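Local coordinates for prophenoloxidase b (Marsupenaeus japonicus, PDB 3WKY), which is the inactive precursor of a type 3 copper phenoloxidase, which probably hydroxylates monophenols and oxidises o-diphenols at a dicopper centre, at residues 9-12 against 13-16; 132-135 against 136-140; 141-144 against 145-149. All coordinates share one frame; numbering follows the deposited sequence.

Interaction 1: 9-12 against 13-16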
loop_
_atom_site.group_PDB
_atom_site.type_symbol
_atom_site.label_atom_id
_atom_site.label_comp_id
_atom_site.label_asym_id
_atom_site.label_seq_id
_atom_site.Cartn_x
_atom_site.Cartn_y
_atom_site.Cartn_z
ATOM N N GLU A 9 -33.755 13.409 51.490
ATOM C CA GLU A 9 -32.521 14.118 51.148
ATOM C C GLU A 9 -31.395 13.469 51.963
ATOM O O GLU A 9 -30.237 13.859 51.883
ATOM C CB GLU A 9 -32.668 15.638 51.386
ATOM C CG GLU A 9 -31.382 16.499 51.492
ATOM C CD GLU A 9 -30.504 16.513 50.236
ATOM O OE1 GLU A 9 -30.535 17.510 49.484
ATOM O OE2 GLU A 9 -29.744 15.549 50.014
ATOM N N GLU A 10 -31.755 12.453 52.744
ATOM C CA GLU A 10 -30.776 11.602 53.394
ATOM C C GLU A 10 -30.202 10.681 52.316
ATOM O O GLU A 10 -29.003 10.399 52.295
ATOM C CB GLU A 10 -31.434 10.754 54.483
ATOM C CG GLU A 10 -32.002 11.530 55.666
ATOM C CD GLU A 10 -32.109 10.671 56.918
ATOM O OE1 GLU A 10 -31.361 9.673 57.025
ATOM O OE2 GLU A 10 -32.937 10.990 57.797
ATOM N N LEU A 11 -31.082 10.215 51.429
ATOM C CA LEU A 11 -30.712 9.357 50.300
ATOM C C LEU A 11 -29.809 10.064 49.309
ATOM O O LEU A 11 -28.863 9.491 48.788
ATOM C CB LEU A 11 -31.965 8.922 49.552
ATOM C CG LEU A 11 -32.793 7.832 50.207
ATOM C CD1 LEU A 11 -34.158 7.742 49.533
ATOM C CD2 LEU A 11 -32.042 6.526 50.105
ATOM N N ARG A 12 -30.136 11.315 49.034
ATOM C CA ARG A 12 -29.377 12.140 48.102
ATOM C C ARG A 12 -27.943 12.332 48.577
ATOM O O ARG A 12 -27.024 12.515 47.777
ATOM C CB ARG A 12 -30.056 13.497 47.963
ATOM C CG ARG A 12 -29.554 14.343 46.813
ATOM C CD ARG A 12 -30.559 15.440 46.516
ATOM N NE ARG A 12 -31.907 15.029 46.903
ATOM C CZ ARG A 12 -33.017 15.682 46.576
ATOM N NH1 ARG A 12 -32.952 16.782 45.839
ATOM N NH2 ARG A 12 -34.198 15.231 46.981
ATOM N N GLN A 13 -27.754 12.288 49.891
ATOM C CA GLN A 13 -26.428 12.455 50.473
ATOM C C GLN A 13 -25.507 11.279 50.160
ATOM O O GLN A 13 -24.288 11.402 50.242
ATOM C CB GLN A 13 -26.534 12.648 51.986
ATOM C CG GLN A 13 -27.113 13.990 52.394
ATOM C CD GLN A 13 -27.243 14.128 53.899
ATOM O OE1 GLN A 13 -27.252 13.133 54.630
ATOM N NE2 GLN A 13 -27.343 15.365 54.370
ATOM N N LEU A 14 -26.091 10.138 49.806
ATOM C CA LEU A 14 -25.304 8.950 49.489
ATOM C C LEU A 14 -24.510 9.129 48.195
ATOM O O LEU A 14 -23.530 8.425 47.968
ATOM C CB LEU A 14 -26.209 7.731 49.369
ATOM C CG LEU A 14 -27.196 7.526 50.518
ATOM C CD1 LEU A 14 -28.281 6.539 50.116
ATOM C CD2 LEU A 14 -26.478 7.045 51.755
ATOM N N PHE A 15 -24.943 10.064 47.354
ATOM C CA PHE A 15 -24.273 10.346 46.084
ATOM C C PHE A 15 -23.010 11.169 46.306
ATOM O O PHE A 15 -22.146 11.242 45.428
ATOM C CB PHE A 15 -25.200 11.152 45.162
ATOM C CG PHE A 15 -26.382 10.377 44.619
ATOM C CD1 PHE A 15 -27.561 10.260 45.353
ATOM C CD2 PHE A 15 -26.335 9.814 43.344
ATOM C CE1 PHE A 15 -28.654 9.567 44.843
ATOM C CE2 PHE A 15 -27.428 9.120 42.823
ATOM C CZ PHE A 15 -28.590 8.993 43.573
ATOM N N TYR A 16 -22.908 11.803 47.475
ATOM C CA TYR A 16 -21.850 12.790 47.716
ATOM C C TYR A 16 -20.476 12.199 48.054
ATOM O O TYR A 16 -20.374 11.066 48.521
ATOM C CB TYR A 16 -22.278 13.780 48.802
ATOM C CG TYR A 16 -23.409 14.677 48.370
ATOM C CD1 TYR A 16 -23.794 14.740 47.036
ATOM C CD2 TYR A 16 -24.093 15.462 49.287
ATOM C CE1 TYR A 16 -24.831 15.555 46.626
ATOM C CE2 TYR A 16 -25.132 16.286 48.884
ATOM C CZ TYR A 16 -25.496 16.324 47.549
ATOM O OH TYR A 16 -26.527 17.134 47.131
HETATM O O HOH W 1 -27.777 10.488 54.574
#

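Interaction 2: 132-135 against 136-140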
loop_
_atom_site.group_PDB
_atom_site.type_symbol
_atom_site.label_atom_id
_atom_site.label_comp_id
_atom_site.label_asym_id
_atom_site.label_seq_id
_atom_site.Cartn_x
_atom_site.Cartn_y
_atom_site.Cartn_z
ATOM N N PRO A 132 -29.107 14.085 42.358
ATOM C CA PRO A 132 -28.295 15.290 42.156
ATOM C C PRO A 132 -27.799 15.349 40.717
ATOM O O PRO A 132 -27.668 14.291 40.099
ATOM C CB PRO A 132 -27.110 15.083 43.106
ATOM C CG PRO A 132 -27.051 13.600 43.332
ATOM C CD PRO A 132 -28.470 13.123 43.277
ATOM N N PRO A 133 -27.540 16.559 40.193
ATOM C CA PRO A 133 -26.952 16.694 38.856
ATOM C C PRO A 133 -25.617 15.971 38.840
ATOM O O PRO A 133 -24.834 16.115 39.787
ATOM C CB PRO A 133 -26.713 18.203 38.722
ATOM C CG PRO A 133 -27.690 18.827 39.683
ATOM C CD PRO A 133 -27.768 17.867 40.835
ATOM N N LEU A 134 -25.359 15.193 37.797
ATOM C CA LEU A 134 -24.123 14.419 37.755
ATOM C C LEU A 134 -22.828 15.244 37.888
ATOM O O LEU A 134 -21.892 14.801 38.555
ATOM C CB LEU A 134 -24.093 13.515 36.515
ATOM C CG LEU A 134 -22.992 12.454 36.459
ATOM C CD1 LEU A 134 -23.061 11.484 37.644
ATOM C CD2 LEU A 134 -23.129 11.697 35.145
ATOM N N PRO A 135 -22.760 16.440 37.268
ATOM C CA PRO A 135 -21.498 17.171 37.446
ATOM C C PRO A 135 -21.208 17.612 38.882
ATOM O O PRO A 135 -20.044 17.837 39.193
ATOM C CB PRO A 135 -21.668 18.397 36.543
ATOM C CG PRO A 135 -22.610 17.936 35.474
ATOM C CD PRO A 135 -23.584 17.031 36.194
ATOM N N THR A 136 -22.226 17.738 39.734
ATOM C CA THR A 136 -21.983 18.098 41.137
ATOM C C THR A 136 -21.470 16.909 41.944
ATOM O O THR A 136 -20.953 17.078 43.045
ATOM C CB THR A 136 -23.259 18.642 41.819
ATOM O OG1 THR A 136 -24.198 17.571 41.985
ATOM C CG2 THR A 136 -23.872 19.748 40.983
ATOM N N VAL A 137 -21.624 15.711 41.382
ATOM C CA VAL A 137 -21.229 14.459 42.024
ATOM C C VAL A 137 -19.880 13.962 41.489
ATOM O O VAL A 137 -19.023 13.521 42.253
ATOM C CB VAL A 137 -22.302 13.367 41.788
ATOM C CG1 VAL A 137 -21.832 12.011 42.290
ATOM C CG2 VAL A 137 -23.609 13.755 42.456
ATOM N N LEU A 138 -19.699 14.035 40.170
ATOM C CA LEU A 138 -18.443 13.607 39.542
ATOM C C LEU A 138 -17.897 14.715 38.650
ATOM O O LEU A 138 -17.833 14.553 37.432
ATOM C CB LEU A 138 -18.662 12.340 38.698
ATOM C CG LEU A 138 -18.923 11.006 39.395
ATOM C CD1 LEU A 138 -19.209 9.898 38.383
ATOM C CD2 LEU A 138 -17.746 10.611 40.282
ATOM N N PRO A 139 -17.511 15.857 39.244
ATOM C CA PRO A 139 -17.033 16.946 38.387
ATOM C C PRO A 139 -15.810 16.572 37.542
ATOM O O PRO A 139 -15.625 17.186 36.486
ATOM C CB PRO A 139 -16.685 18.069 39.386
ATOM C CG PRO A 139 -16.638 17.414 40.725
ATOM C CD PRO A 139 -17.560 16.250 40.667
ATOM N N ASP A 140 -15.022 15.593 37.981
ATOM C CA ASP A 140 -13.824 15.177 37.241
ATOM C C ASP A 140 -14.162 14.656 35.837
ATOM O O ASP A 140 -13.287 14.628 34.964
ATOM C CB ASP A 140 -13.044 14.100 38.005
ATOM C CG ASP A 140 -13.810 12.785 38.111
ATOM O OD1 ASP A 140 -13.793 11.987 37.147
ATOM O OD2 ASP A 140 -14.440 12.536 39.160
#

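Interaction 3: 141-144 against 145-149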
loop_
_atom_site.group_PDB
_atom_site.type_symbol
_atom_site.label_atom_id
_atom_site.label_comp_id
_atom_site.label_asym_id
_atom_site.label_seq_id
_atom_site.Cartn_x
_atom_site.Cartn_y
_atom_site.Cartn_z
ATOM N N ARG A 141 -15.414 14.244 35.628
ATOM C CA ARG A 141 -15.844 13.722 34.327
ATOM C C ARG A 141 -16.125 14.806 33.303
ATOM O O ARG A 141 -16.263 14.502 32.117
ATOM C CB ARG A 141 -17.090 12.827 34.462
ATOM C CG ARG A 141 -16.908 11.581 35.332
ATOM C CD ARG A 141 -15.942 10.553 34.735
ATOM N NE ARG A 141 -16.236 9.211 35.228
ATOM C CZ ARG A 141 -15.710 8.673 36.331
ATOM N NH1 ARG A 141 -14.858 9.362 37.084
ATOM N NH2 ARG A 141 -16.047 7.444 36.690
ATOM N N PHE A 142 -16.203 16.066 33.743
ATOM C CA PHE A 142 -16.675 17.147 32.880
ATOM C C PHE A 142 -15.706 18.327 32.799
ATOM O O PHE A 142 -15.811 19.164 31.904
ATOM C CB PHE A 142 -18.054 17.642 33.361
ATOM C CG PHE A 142 -19.044 16.538 33.567
ATOM C CD1 PHE A 142 -19.776 16.033 32.491
ATOM C CD2 PHE A 142 -19.231 15.985 34.823
ATOM C CE1 PHE A 142 -20.675 15.005 32.672
ATOM C CE2 PHE A 142 -20.134 14.948 35.013
ATOM C CZ PHE A 142 -20.860 14.460 33.930
ATOM N N VAL A 143 -14.773 18.386 33.744
ATOM C CA VAL A 143 -13.885 19.538 33.901
ATOM C C VAL A 143 -12.444 19.078 33.649
ATOM O O VAL A 143 -12.035 18.045 34.172
ATOM C CB VAL A 143 -14.010 20.112 35.337
ATOM C CG1 VAL A 143 -13.055 21.275 35.557
ATOM C CG2 VAL A 143 -15.462 20.535 35.621
ATOM N N PRO A 144 -11.685 19.835 32.835
ATOM C CA PRO A 144 -10.345 19.371 32.446
ATOM C C PRO A 144 -9.424 19.189 33.628
ATOM O O PRO A 144 -9.537 19.897 34.636
ATOM C CB PRO A 144 -9.810 20.510 31.580
ATOM C CG PRO A 144 -11.033 21.221 31.084
ATOM C CD PRO A 144 -12.038 21.106 32.184
ATOM N N THR A 145 -8.514 18.238 33.488
ATOM C CA THR A 145 -7.499 17.952 34.490
ATOM C C THR A 145 -6.860 19.213 35.059
ATOM O O THR A 145 -6.778 19.381 36.281
ATOM C CB THR A 145 -6.398 17.103 33.861
ATOM O OG1 THR A 145 -6.960 15.868 33.386
ATOM C CG2 THR A 145 -5.285 16.819 34.872
ATOM N N PHE A 146 -6.425 20.109 34.176
ATOM C CA PHE A 146 -5.682 21.273 34.632
ATOM C C PHE A 146 -6.533 22.210 35.487
ATOM O O PHE A 146 -6.015 22.847 36.402
ATOM C CB PHE A 146 -4.970 21.996 33.472
ATOM C CG PHE A 146 -5.859 22.888 32.637
ATOM C CD1 PHE A 146 -6.652 22.367 31.630
ATOM C CD2 PHE A 146 -5.846 24.260 32.821
ATOM C CE1 PHE A 146 -7.444 23.186 30.844
ATOM C CE2 PHE A 146 -6.631 25.088 32.038
ATOM C CZ PHE A 146 -7.437 24.546 31.051
ATOM N N ILE A 147 -7.832 22.262 35.214
ATOM C CA ILE A 147 -8.740 23.102 35.986
ATOM C C ILE A 147 -9.009 22.534 37.380
ATOM O O ILE A 147 -9.024 23.274 38.369
ATOM C CB ILE A 147 -10.051 23.315 35.237
ATOM C CG1 ILE A 147 -9.759 24.024 33.921
ATOM C CG2 ILE A 147 -11.020 24.167 36.062
ATOM C CD1 ILE A 147 -9.171 25.406 34.137
ATOM N N ILE A 148 -9.228 21.225 37.458
ATOM C CA ILE A 148 -9.358 20.565 38.752
ATOM C C ILE A 148 -8.073 20.758 39.579
ATOM O O ILE A 148 -8.136 21.049 40.775
ATOM C CB ILE A 148 -9.692 19.067 38.596
ATOM C CG1 ILE A 148 -11.048 18.886 37.902
ATOM C CG2 ILE A 148 -9.644 18.347 39.946
ATOM C CD1 ILE A 148 -12.256 19.420 38.688
ATOM N N ASN A 149 -6.915 20.616 38.937
ATOM C CA ASN A 149 -5.648 20.808 39.639
ATOM C C ASN A 149 -5.454 22.263 40.066
ATOM O O ASN A 149 -4.952 22.531 41.166
ATOM C CB ASN A 149 -4.470 20.308 38.799
ATOM C CG ASN A 149 -4.495 18.807 38.605
ATOM O OD1 ASN A 149 -5.119 18.084 39.382
ATOM N ND2 ASN A 149 -3.814 18.327 37.570
#

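Interaction 1: 9-12 against 13-16
E10 O is gripped from two directions. A water gives it a short bond, with 2.6 Å from the water oxygen to E10 O, while Q13 N reaches it through a weak one. The same water donates to Q13 OE1, so it ties the end of the glutamine side chain back to the backbone at E10. Q13 gets there by standing with CG anti to its carbonyl carbon (chi1 -71°) and running straight on beyond, and its CG lies against E9 O at 3.2 Å.

Along the backbone the bonds link residues three apart, the 3-10 pattern: L14 N to L11 O at 3.0 Å, then F15 N to R12 O at 3.2 Å. Each of these two donors sits above the plane of the carbonyl it meets, well off its lone pairs. R12 O also faces two rings. F15 presents an edge to it, with CD1 at 3.4 Å from R12 O, whereas Y16 turns a face, and R12 O stands 3.9 Å above the centre of that ring. In one of the two conformers of R12, the Y16 ring runs alongside the arginine chain in the same direction. On the apolar side, L11 CD2 meets L14 CD1 at 3.8 Å.

L11 and L14 rest on L96, A100 and I101 of helix 93-103, while F15 sets its ring edge-to-face with Y117 on helix 109-122. The turn thus packs against two helices of the all-alpha domain, with Q13 and Y16 touching L29 and L25 of helix 22-29.

Interaction 2: 132-135 against 136-140
T136 folds back onto P133 at the start of a proline-rich single turn of helix, 134-137, and its hydroxyl adds a side-chain bond there. T136 holds OG1 in the crowded position between its own N and carbonyl carbon (chi1 70°), which swings the hydroxyl back onto P133 O. The bond is short, 2.7 Å from OG1 to P133 O, and it arrives in the carbonyl plane. T136 N takes the same oxygen at 3.1 Å but from above that plane, so P133 O is held by two donors of one residue. The methyl stays on the same proline, T136 CG2 lying 3.9 Å from P133 CB. With a valine in place of T136, P133 O would probably be left with the oblique amide bond alone, and the entry to the turn would lose its side-chain clasp.

V137 packs on P132. Its CG2, beside its own backbone N, crosses the P132 ring obliquely and touches P132 CG at 3.6 Å. L134 and L138 meet more loosely through their CD1 atoms, 4.2 Å apart. L134 and P135 pack on the copper-domain helix 193-205, where L134 touches W200 and both touch S197; that helix also supplies H199 and H203 to the dicopper site. Y117 OH of helix 109-122 bonds to P132 O.

L134 O takes two amides, V137 N from above its plane and L138 N at 2.8 Å, almost straight down the C=O. The next carbonyl gets no such bond, since P139 brings no N-H: P135 O instead lies 3.3 Å from P139 CD.

Interaction 3: 141-144 against 145-149
V143 CG1 is the apolar centre of this helix start, a hydrophobic staple in which the residue before the N-cap, V143, packs against I148 in the first turn of helix 145-160. Standing anti to its backbone N (chi1 177°), CG1 reaches in between two isoleucines, 3.6 Å from I147 CG2 and 3.7 Å from I148 CD1. The V143 and I147 side chains cross at about a right angle.

Beside them lies the ring of P144, the N-cap residue, which runs alongside I147. In one of the two conformers of F146, P144 also lies alongside that side chain, with P144 CB touching F146 CE1 at 3.6 Å, and I147 CG1 sits over the centre of one ring face. W170 packs on both P144 and I147.

Toward the polar edge, T145 turns its hydroxyl out of the staple, where OG1 is hydrogen-bonded to T264 OG1. Here the second subunit of the assembly comes close, G268 of that chain packing on T145. P144 has no side-chain group to cap the helix, and its carbonyl opens the regular bonding: P144 O takes a weak bond from I147 N and, nearly head-on and straight at 169°, I148 N at 3.1 Å.

How the interactions relate
The three contacts come in series along the chain, each touching the next. Interaction 1 and interaction 2 have centres 13 Å apart: F15 packs on P132, while R12 and Y16 also reach that proline. Interactions 2 and 3 lie 12 Å apart by centres and meet through F142, whose ring packs on L134 and P135. Interactions 1 and 3 do not touch, their nearest atoms being about 11 Å apart. The middle contact is therefore the bridge: helix 134-137 meets the N-terminal segment, itself packed on helix 109-122, and packs on the copper-domain helix 193-205 and, through F142, on the loop leading into helix 145-160. The start of helix 145-160 meets a neighbouring subunit.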